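Long-range contact in N-acetyl-beta-D glucosaminidase (Rhizomucor miehei CAU432, PDB 4ZM6), which probably hydrolyses terminal N-acetylglucosamine residues as a family 3 glycosidase and, through a separate acetyl-CoA-binding region, acetylates glucosamine: residues A[127-132]-A[175-180]. Numbering follows the deposited sequence.
Sequences MNWNLA and ATSIKH
Ala-175 meets Trp-129 in the TIM-barrel-like family 3 glycosidase domain, where the short, weakly bonded strand at 129-130 meets the chain leading into the next parallel strand, 178-181, after a right-handed beta-alpha-beta crossover through helix 155-171. The backbones bridge once, at this pair: Ala-175 N bonds weakly to Asn-128 O, and its carbonyl O receives Asn-130 N at 3.0 Å. The small methyl fits against the face of an indole: Ala-175 CB lies over the five-membered ring of Trp-129 in a CH-pi contact, 3.9 Å from its centroid. With CG anti to the backbone N (chi1 -170°), the ring lies against Ala-175 with its NE1 corner turned toward Ser-177.

The side chain of Thr-176 leaves its backbone away from 127-132 and packs on Val-166 and Tyr-169 of helix 155-171, though CB stays against Ala-132 O; its CA-H approaches Asn-130 O. A beta-branched residue fits here, between an extended backbone and a helix.

Ser-177 offers a short polar arm to the indole. Trp-129 NE1 donates to Ser-177 OG at 2.9 Å, with OG near the ring plane, so a buried N-H is satisfied and the ring's rotation is restrained; Ser-227 on the next strand also bonds this hydroxyl. Beyond the bridge, Ser-177 N takes over the backbone link, bonding to Ala-132 O.

Ile-178 points away from 127-132 and packs on Val-166, an apolar filling between sheet and helix. Lys-179 turns instead toward the first segment, its long chain passing the inverse gamma turn centred on Leu-131 to carry NZ to salt bridges with Glu-82 and Asp-80. From the centre of that turn, Leu-131 sends CD2 to within 3.8 Å of Ser-177 OG.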
ATOM      1  N   MET A 127     -25.662 -26.895  -6.650  1.00 74.31           N
ATOM      2  CA  MET A 127     -24.588 -26.410  -5.770  1.00 76.11           C
ATOM      3  C   MET A 127     -24.705 -24.914  -5.581  1.00 72.38           C
ATOM      4  O   MET A 127     -24.807 -24.168  -6.553  1.00 74.36           O
ATOM      5  CB  MET A 127     -23.192 -26.713  -6.317  1.00 80.65           C
ATOM      6  CG  MET A 127     -22.578 -27.972  -5.750  1.00 84.31           C
ATOM      7  SD  MET A 127     -23.377 -29.412  -6.459  1.00 89.59           S
ATOM      8  CE  MET A 127     -22.581 -29.482  -8.062  1.00 89.58           C
ATOM      9  N   ASN A 128     -24.655 -24.487  -4.327  1.00 67.80           N
ATOM     10  CA  ASN A 128     -24.821 -23.087  -3.976  1.00 66.13           C
ATOM     11  C   ASN A 128     -23.808 -22.635  -2.921  1.00 63.75           C
ATOM     12  O   ASN A 128     -24.077 -21.728  -2.132  1.00 64.12           O
ATOM     13  CB  ASN A 128     -26.261 -22.852  -3.504  1.00 68.16           C
ATOM     14  CG  ASN A 128     -26.708 -23.852  -2.450  1.00 69.66           C
ATOM     15  OD1 ASN A 128     -25.916 -24.656  -1.953  1.00 70.69           O
ATOM     16  ND2 ASN A 128     -27.985 -23.808  -2.107  1.00 70.31           N
ATOM     17  N   TRP A 129     -22.640 -23.272  -2.921  1.00 61.42           N
ATOM     18  CA  TRP A 129     -21.546 -22.916  -2.019  1.00 59.43           C
ATOM     19  C   TRP A 129     -20.277 -23.620  -2.480  1.00 59.17           C
ATOM     20  O   TRP A 129     -20.107 -24.813  -2.256  1.00 59.31           O
ATOM     21  CB  TRP A 129     -21.858 -23.317  -0.571  1.00 58.12           C
ATOM     22  CG  TRP A 129     -20.886 -22.765   0.455  1.00 57.50           C
ATOM     23  CD1 TRP A 129     -19.619 -22.297   0.232  1.00 57.79           C
ATOM     24  CD2 TRP A 129     -21.105 -22.652   1.865  1.00 56.39           C
ATOM     25  NE1 TRP A 129     -19.050 -21.889   1.410  1.00 57.72           N
ATOM     26  CE2 TRP A 129     -19.939 -22.098   2.427  1.00 56.05           C
ATOM     27  CE3 TRP A 129     -22.176 -22.961   2.705  1.00 57.66           C
ATOM     28  CZ2 TRP A 129     -19.813 -21.847   3.790  1.00 57.39           C
ATOM     29  CZ3 TRP A 129     -22.054 -22.713   4.063  1.00 57.58           C
ATOM     30  CH2 TRP A 129     -20.878 -22.163   4.592  1.00 58.43           C
ATOM     31  N   ASN A 130     -19.385 -22.876  -3.120  1.00 59.15           N
ATOM     32  CA  ASN A 130     -18.094 -23.417  -3.492  1.00 60.65           C
ATOM     33  C   ASN A 130     -17.080 -23.110  -2.388  1.00 62.47           C
ATOM     34  O   ASN A 130     -16.890 -21.951  -2.012  1.00 60.46           O
ATOM     35  CB  ASN A 130     -17.637 -22.836  -4.827  1.00 60.63           C
ATOM     36  CG  ASN A 130     -16.442 -23.573  -5.407  1.00 60.83           C
ATOM     37  OD1 ASN A 130     -15.907 -24.506  -4.799  1.00 59.53           O
ATOM     38  ND2 ASN A 130     -16.011 -23.150  -6.595  1.00 59.68           N
ATOM     39  N   LEU A 131     -16.445 -24.157  -1.864  1.00 64.14           N
ATOM     40  CA  LEU A 131     -15.413 -24.001  -0.841  1.00 63.99           C
ATOM     41  C   LEU A 131     -14.131 -23.566  -1.541  1.00 63.02           C
ATOM     42  O   LEU A 131     -13.249 -24.371  -1.835  1.00 63.49           O
ATOM     43  CB  LEU A 131     -15.209 -25.306  -0.067  1.00 64.10           C
ATOM     44  CG  LEU A 131     -16.460 -25.878   0.602  1.00 65.05           C
ATOM     45  CD1 LEU A 131     -16.175 -27.272   1.144  1.00 67.11           C
ATOM     46  CD2 LEU A 131     -16.960 -24.958   1.706  1.00 64.84           C
ATOM     47  N   ALA A 132     -14.064 -22.274  -1.823  1.00 61.46           N
ATOM     48  CA  ALA A 132     -12.993 -21.693  -2.614  1.00 59.06           C
ATOM     49  C   ALA A 132     -13.126 -20.174  -2.523  1.00 57.68           C
ATOM     50  O   ALA A 132     -14.176 -19.670  -2.114  1.00 56.57           O
ATOM     51  CB  ALA A 132     -13.100 -22.164  -4.060  1.00 58.66           C
ATOM     52  N   ALA A 175     -22.044 -19.084  -2.721  1.00 57.28           N
ATOM     53  CA  ALA A 175     -21.268 -18.664  -1.547  1.00 56.82           C
ATOM     54  C   ALA A 175     -19.804 -19.097  -1.651  1.00 55.97           C
ATOM     55  O   ALA A 175     -19.470 -19.990  -2.429  1.00 56.34           O
ATOM     56  CB  ALA A 175     -21.894 -19.214  -0.277  1.00 56.23           C
ATOM     57  N   THR A 176     -18.937 -18.458  -0.868  1.00 55.31           N
ATOM     58  CA  THR A 176     -17.499 -18.732  -0.930  1.00 55.32           C
ATOM     59  C   THR A 176     -16.873 -18.946   0.444  1.00 54.83           C
ATOM     60  O   THR A 176     -17.467 -18.645   1.477  1.00 53.27           O
ATOM     61  CB  THR A 176     -16.725 -17.609  -1.661  1.00 55.43           C
ATOM     62  OG1 THR A 176     -16.949 -16.348  -1.013  1.00 55.67           O
ATOM     63  CG2 THR A 176     -17.156 -17.520  -3.116  1.00 55.26           C
ATOM     64  N   SER A 177     -15.661 -19.488   0.425  1.00 55.51           N
ATOM     65  CA  SER A 177     -14.869 -19.707   1.624  1.00 55.77           C
ATOM     66  C   SER A 177     -13.412 -19.554   1.249  1.00 53.35           C
ATOM     67  O   SER A 177     -12.856 -20.395   0.544  1.00 52.88           O
ATOM     68  CB  SER A 177     -15.103 -21.103   2.197  1.00 56.63           C
ATOM     69  OG  SER A 177     -16.444 -21.262   2.611  1.00 60.22           O
ATOM     70  N   ILE A 178     -12.802 -18.461   1.694  1.00 51.05           N
ATOM     71  CA  ILE A 178     -11.374 -18.274   1.488  1.00 48.94           C
ATOM     72  C   ILE A 178     -10.629 -19.152   2.499  1.00 48.84           C
ATOM     73  O   ILE A 178     -10.991 -19.199   3.682  1.00 48.30           O
ATOM     74  CB  ILE A 178     -10.941 -16.787   1.547  1.00 46.97           C
ATOM     75  CG1 ILE A 178     -11.425 -16.091   2.817  1.00 46.70           C
ATOM     76  CG2 ILE A 178     -11.477 -16.045   0.335  1.00 47.27           C
ATOM     77  CD1 ILE A 178     -10.690 -14.806   3.105  1.00 46.81           C
ATOM     78  N   LYS A 179      -9.615 -19.867   2.018  1.00 48.22           N
ATOM     79  CA  LYS A 179      -8.915 -20.854   2.831  1.00 50.33           C
ATOM     80  C   LYS A 179      -7.443 -20.926   2.458  1.00 50.14           C
ATOM     81  O   LYS A 179      -7.084 -20.540   1.350  1.00 48.44           O
ATOM     82  CB  LYS A 179      -9.560 -22.224   2.639  1.00 52.58           C
ATOM     83  CG  LYS A 179      -9.891 -22.575   1.198  1.00 53.39           C
ATOM     84  CD  LYS A 179      -9.984 -24.083   1.004  1.00 55.90           C
ATOM     85  CE  LYS A 179     -10.986 -24.453  -0.077  1.00 57.46           C
ATOM     86  NZ  LYS A 179     -10.757 -25.807  -0.651  1.00 56.61           N
ATOM     87  N   HIS A 180      -6.577 -21.427   3.343  1.00 52.10           N
ATOM     88  CA  HIS A 180      -6.923 -21.983   4.654  1.00 53.40           C
ATOM     89  C   HIS A 180      -6.338 -21.089   5.726  1.00 53.97           C
ATOM     90  O   HIS A 180      -5.117 -21.038   5.894  1.00 56.14           O
ATOM     91  CB  HIS A 180      -6.330 -23.383   4.811  1.00 53.82           C
ATOM     92  CG  HIS A 180      -6.721 -24.331   3.726  1.00 53.09           C
ATOM     93  ND1 HIS A 180      -7.750 -25.235   3.862  1.00 53.48           N
ATOM     94  CD2 HIS A 180      -6.227 -24.508   2.481  1.00 52.27           C
ATOM     95  CE1 HIS A 180      -7.867 -25.936   2.748  1.00 54.02           C
ATOM     96  NE2 HIS A 180      -6.955 -25.512   1.894  1.00 54.65           N
TER